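Local coordinates for GXWXG domain-containing protein (Thermomonospora curvata, PDB 4MVE) that is of unknown function but pairs a GXWXG family region with a DUF4334 region in a single chain richer in strand than in helix, at residues Q8-I13 / A23-L28. Residues are numbered along the deposited sequence; the frame is centred on the assembly and turned at random.
Sequences QRLAKI and ATVEEL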
loop_
_atom_site.group_PDB
_atom_site.type_symbol
_atom_site.label_atom_id
_atom_site.label_comp_id
_atom_site.label_asym_id
_atom_site.label_seq_id
_atom_site.Cartn_x
_atom_site.Cartn_y
_atom_site.Cartn_z
ATOM N N GLN A 8 16.191 -3.910 -4.918
ATOM C CA GLN A 8 17.229 -3.053 -4.362
ATOM C C GLN A 8 16.980 -1.600 -4.697
ATOM O O GLN A 8 17.091 -0.761 -3.802
ATOM C CB GLN A 8 18.623 -3.493 -4.817
ATOM C CG GLN A 8 19.108 -4.725 -4.038
ATOM C CD GLN A 8 20.449 -5.300 -4.464
ATOM O OE1 GLN A 8 20.950 -6.259 -3.856
ATOM N NE2 GLN A 8 21.066 -4.753 -5.511
ATOM N N ARG A 9 16.595 -1.304 -5.961
ATOM C CA ARG A 9 16.253 0.050 -6.386
ATOM C C ARG A 9 15.026 0.570 -5.620
ATOM O O ARG A 9 15.011 1.730 -5.201
ATOM C CB ARG A 9 15.966 0.088 -7.885
ATOM C CG ARG A 9 17.190 0.217 -8.747
ATOM C CD ARG A 9 16.841 1.081 -9.942
ATOM N NE ARG A 9 16.615 0.287 -11.153
ATOM C CZ ARG A 9 15.983 0.723 -12.242
ATOM N NH1 ARG A 9 15.463 1.948 -12.275
ATOM N NH2 ARG A 9 15.851 -0.068 -13.302
ATOM N N LEU A 10 14.000 -0.281 -5.432
ATOM C CA LEU A 10 12.790 0.178 -4.747
ATOM C C LEU A 10 13.013 0.337 -3.251
ATOM O O LEU A 10 12.497 1.280 -2.677
ATOM C CB LEU A 10 11.589 -0.733 -5.010
ATOM C CG LEU A 10 10.912 -0.586 -6.390
ATOM C CD1 LEU A 10 9.926 -1.718 -6.606
ATOM C CD2 LEU A 10 10.151 0.763 -6.529
ATOM N N ALA A 11 13.818 -0.533 -2.634
ATOM C CA ALA A 11 14.094 -0.468 -1.201
ATOM C C ALA A 11 14.748 0.881 -0.841
ATOM O O ALA A 11 14.381 1.490 0.168
ATOM C CB ALA A 11 14.983 -1.647 -0.782
ATOM N N LYS A 12 15.673 1.356 -1.681
ATOM C CA LYS A 12 16.396 2.622 -1.470
ATOM C C LYS A 12 15.441 3.819 -1.513
ATOM O O LYS A 12 15.552 4.721 -0.675
ATOM C CB LYS A 12 17.528 2.796 -2.509
ATOM C CG LYS A 12 18.798 2.033 -2.137
ATOM C CD LYS A 12 19.818 1.947 -3.271
ATOM C CE LYS A 12 20.830 3.065 -3.271
ATOM N NZ LYS A 12 22.022 2.729 -4.105
ATOM N N ILE A 13 14.503 3.820 -2.488
ATOM C CA ILE A 13 13.492 4.882 -2.637
ATOM C C ILE A 13 12.538 4.861 -1.414
ATOM O O ILE A 13 12.322 5.896 -0.790
ATOM C CB ILE A 13 12.733 4.719 -3.977
ATOM C CG1 ILE A 13 13.690 4.950 -5.200
ATOM C CG2 ILE A 13 11.497 5.655 -4.030
ATOM C CD1 ILE A 13 13.180 4.208 -6.602
ATOM N N ALA A 23 5.417 5.841 -14.010
ATOM C CA ALA A 23 5.996 4.989 -15.058
ATOM C C ALA A 23 7.241 4.227 -14.560
ATOM O O ALA A 23 7.360 3.040 -14.828
ATOM C CB ALA A 23 6.350 5.820 -16.300
ATOM N N THR A 24 8.118 4.877 -13.807
ATOM C CA THR A 24 9.325 4.220 -13.286
ATOM C C THR A 24 8.966 3.179 -12.176
ATOM O O THR A 24 9.580 2.101 -12.129
ATOM C CB THR A 24 10.315 5.273 -12.777
ATOM O OG1 THR A 24 10.547 6.234 -13.819
ATOM C CG2 THR A 24 11.634 4.659 -12.308
ATOM N N VAL A 25 7.999 3.492 -11.301
ATOM C CA VAL A 25 7.617 2.554 -10.239
ATOM C C VAL A 25 6.970 1.310 -10.867
ATOM O O VAL A 25 7.277 0.183 -10.462
ATOM C CB VAL A 25 6.710 3.155 -9.119
ATOM C CG1 VAL A 25 6.348 2.069 -8.090
ATOM C CG2 VAL A 25 7.402 4.333 -8.416
ATOM N N GLU A 26 6.089 1.527 -11.852
ATOM C CA GLU A 26 5.382 0.476 -12.555
ATOM C C GLU A 26 6.365 -0.491 -13.202
ATOM O O GLU A 26 6.151 -1.700 -13.102
ATOM C CB GLU A 26 4.446 1.080 -13.598
ATOM C CG GLU A 26 3.757 0.055 -14.476
ATOM C CD GLU A 26 2.418 0.548 -14.969
ATOM O OE1 GLU A 26 1.473 0.612 -14.148
ATOM O OE2 GLU A 26 2.348 0.978 -16.143
ATOM N N GLU A 27 7.434 0.029 -13.860
ATOM C CA GLU A 27 8.458 -0.826 -14.492
ATOM C C GLU A 27 9.106 -1.716 -13.431
ATOM O O GLU A 27 9.284 -2.914 -13.638
ATOM C CB GLU A 27 9.554 0.001 -15.213
ATOM C CG GLU A 27 9.124 0.691 -16.496
ATOM C CD GLU A 27 9.898 1.946 -16.880
ATOM O OE1 GLU A 27 10.937 2.244 -16.245
ATOM O OE2 GLU A 27 9.450 2.641 -17.822
ATOM N N LEU A 28 9.402 -1.134 -12.281
ATOM C CA LEU A 28 10.043 -1.873 -11.207
ATOM C C LEU A 28 9.057 -2.852 -10.526
ATOM O O LEU A 28 9.417 -4.006 -10.274
ATOM C CB LEU A 28 10.685 -0.901 -10.199
ATOM C CG LEU A 28 11.926 -0.115 -10.741
ATOM C CD1 LEU A 28 12.267 1.084 -9.845
ATOM C CD2 LEU A 28 13.157 -1.010 -10.847
#
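Val25 is the first residue of 23-28 to come within contact distance of 8-13: its CG1 methyl lies 4.3 Å from Leu10 CD2, a loose apolar contact at the buried side of the interface. Glu26, on the same helix, is salt-bridged through OE1 to Arg22 and Arg104. Glu27 keeps its carboxylate near the Arg9 guanidinium without touching it, OE1 standing 6.0 Å from NH1, and any attraction is probably modest. The two segments belong to a helix-loop-helix and run closer to antiparallel than parallel, at 134°, with 10.8 Å between their axes at closest approach; the pair is set beside the curled antiparallel sheet, whose strand 129-136 meets Leu10 through Val131. Leu28 then meets both Leu10 and Arg9. Its CB packs 3.8 Å from Leu10 CD1 and its CD1 3.9 Å from Leu10 CD2, the two side chains lying alongside and pointing opposite ways. Replacing Leu10 by an alanine removes CG and both methyls and is likely to leave a gap against Leu28 CB and CD1 and Val25 CG1. Leu28 CD2 sits under the centre of the Arg9 guanidinium, 3.6 Å from CZ; bends at chi2 (-144°) and chi3 (-102°) lay that flat group across the methyl.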